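Local coordinates for ABC transporter binding protein AcbH (Actinoplanes, PDB 3OO8) that binds beta-D-galactopyranose with exclusive preference as the extracellular solute receptor of a bacterial ABC transporter, at residues G33-S37 / V62-H67. The protein carries 2 engineered substitutions. Numbering follows the deposited sequence.
Sequences GSNYS and VNTTDH
Ser34 OG is gripped twice: the backbone N of Tyr36 donates to it over 3.1 Å, closing an ST turn, and a water lies 2.8 Å from Ser34 OG. That water also donates to Tyr36 O and is hydrogen-bonded to Thr64 OG1, each 2.7 Å from the water oxygen, tying the loop after one strand to the side chain on the other. The Ser34 chi1 of 173° swings OG to the carbonyl side, where the Tyr36 N-H can find it; CB rests on Val62 CG1. The backbones pair in parallel register: Ser34 N donates to Asn63 O, and Ser34 O receives Thr65 N almost straight, at 170° about the hydrogen, with a CA-H...O contact from Thr64 CA beside it. Past the strand ends, Ser37 OG accepts His67 N at 2.9 Å, a bent bond at the first turn of helix 67-79. The His67 imidazole brings its CD2 edge to Asn35 O, 2.9 Å away and in the ring plane; the Asn35 amide runs alongside, its plane turned 41° from the ring. The contact supplies one galactose-binding residue, His67, and probably steadies a second, Gln71, whose OE1 is hydrogen-bonded to Asn35 ND2. Strands 30-34 and 60-64 are joined by helix 39-56 in a beta-alpha-beta unit; Phe45 of that helix packs on Ser34 and Val62, and strand 85-89 flanks Gly33.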
loop_
_atom_site.group_PDB
_atom_site.type_symbol
_atom_site.label_atom_id
_atom_site.label_comp_id
_atom_site.label_asym_id
_atom_site.label_seq_id
_atom_site.Cartn_x
_atom_site.Cartn_y
_atom_site.Cartn_z
ATOM N N GLY A 33 20.956 7.485 2.636
ATOM C CA GLY A 33 20.691 6.972 1.296
ATOM C C GLY A 33 19.238 7.209 0.984
ATOM O O GLY A 33 18.363 6.712 1.704
ATOM N N SER A 34 18.976 7.982 -0.069
ATOM C CA SER A 34 17.626 8.358 -0.413
ATOM C C SER A 34 17.196 8.029 -1.837
ATOM O O SER A 34 17.869 8.397 -2.794
ATOM C CB SER A 34 17.429 9.861 -0.156
ATOM O OG SER A 34 16.167 10.303 -0.635
ATOM N N ASN A 35 16.057 7.362 -1.959
ATOM C CA ASN A 35 15.431 7.068 -3.243
ATOM C C ASN A 35 14.427 8.148 -3.638
ATOM O O ASN A 35 13.664 7.984 -4.600
ATOM C CB ASN A 35 14.807 5.662 -3.197
ATOM C CG ASN A 35 13.635 5.574 -2.207
ATOM O OD1 ASN A 35 13.182 6.597 -1.714
ATOM N ND2 ASN A 35 13.110 4.364 -1.967
ATOM N N TYR A 36 14.400 9.278 -2.932
ATOM C CA TYR A 36 13.495 10.365 -3.326
ATOM C C TYR A 36 14.170 11.185 -4.426
ATOM O O TYR A 36 14.785 12.215 -4.166
ATOM C CB TYR A 36 13.111 11.265 -2.147
ATOM C CG TYR A 36 12.252 10.600 -1.085
ATOM C CD1 TYR A 36 11.019 10.071 -1.402
ATOM C CD2 TYR A 36 12.682 10.545 0.251
ATOM C CE1 TYR A 36 10.231 9.480 -0.451
ATOM C CE2 TYR A 36 11.883 9.956 1.241
ATOM C CZ TYR A 36 10.670 9.420 0.871
ATOM O OH TYR A 36 9.843 8.832 1.794
ATOM N N SER A 37 14.041 10.720 -5.660
ATOM C CA SER A 37 14.728 11.392 -6.764
ATOM C C SER A 37 13.789 12.334 -7.533
ATOM O O SER A 37 14.260 13.271 -8.175
ATOM C CB SER A 37 15.390 10.353 -7.694
ATOM O OG SER A 37 14.427 9.485 -8.280
ATOM N N VAL A 62 22.556 14.076 2.441
ATOM C CA VAL A 62 21.628 13.220 1.712
ATOM C C VAL A 62 22.293 12.797 0.415
ATOM O O VAL A 62 22.668 13.638 -0.414
ATOM C CB VAL A 62 20.284 13.912 1.416
ATOM C CG1 VAL A 62 19.345 12.938 0.707
ATOM C CG2 VAL A 62 19.620 14.381 2.697
ATOM N N ASN A 63 22.437 11.487 0.258
ATOM C CA ASN A 63 22.988 10.898 -0.952
ATOM C C ASN A 63 21.817 10.342 -1.745
ATOM O O ASN A 63 21.271 9.297 -1.392
ATOM C CB ASN A 63 24.006 9.807 -0.579
ATOM C CG ASN A 63 25.283 10.377 0.041
ATOM O OD1 ASN A 63 25.722 11.471 -0.317
ATOM N ND2 ASN A 63 25.889 9.643 0.973
ATOM N N THR A 64 21.412 11.069 -2.791
ATOM C CA THR A 64 20.260 10.700 -3.590
ATOM C C THR A 64 20.655 9.852 -4.765
ATOM O O THR A 64 21.639 10.147 -5.444
ATOM C CB THR A 64 19.497 11.951 -4.075
ATOM O OG1 THR A 64 19.059 12.709 -2.935
ATOM C CG2 THR A 64 18.298 11.582 -4.940
ATOM N N THR A 65 19.913 8.773 -4.972
ATOM C CA THR A 65 20.097 7.899 -6.123
ATOM C C THR A 65 18.761 7.838 -6.857
ATOM O O THR A 65 17.684 7.895 -6.247
ATOM C CB THR A 65 20.479 6.482 -5.671
ATOM O OG1 THR A 65 21.757 6.538 -5.052
ATOM C CG2 THR A 65 20.541 5.503 -6.834
ATOM N N ASP A 66 18.823 7.760 -8.179
ATOM C CA ASP A 66 17.623 7.525 -8.960
ATOM C C ASP A 66 16.745 6.464 -8.303
ATOM O O ASP A 66 17.217 5.390 -7.916
ATOM C CB ASP A 66 18.017 7.004 -10.341
ATOM C CG ASP A 66 16.820 6.587 -11.137
ATOM O OD1 ASP A 66 16.056 7.493 -11.536
ATOM O OD2 ASP A 66 16.626 5.360 -11.326
ATOM N N HIS A 67 15.463 6.770 -8.169
ATOM C CA HIS A 67 14.538 5.904 -7.441
ATOM C C HIS A 67 14.595 4.426 -7.813
ATOM O O HIS A 67 14.800 3.565 -6.952
ATOM C CB HIS A 67 13.095 6.420 -7.547
ATOM C CG HIS A 67 12.134 5.687 -6.668
ATOM N ND1 HIS A 67 11.413 4.593 -7.098
ATOM C CD2 HIS A 67 11.809 5.864 -5.363
ATOM C CE1 HIS A 67 10.660 4.147 -6.106
ATOM N NE2 HIS A 67 10.862 4.916 -5.049
HETATM O O HOH W 1 16.518 12.629 -2.073
#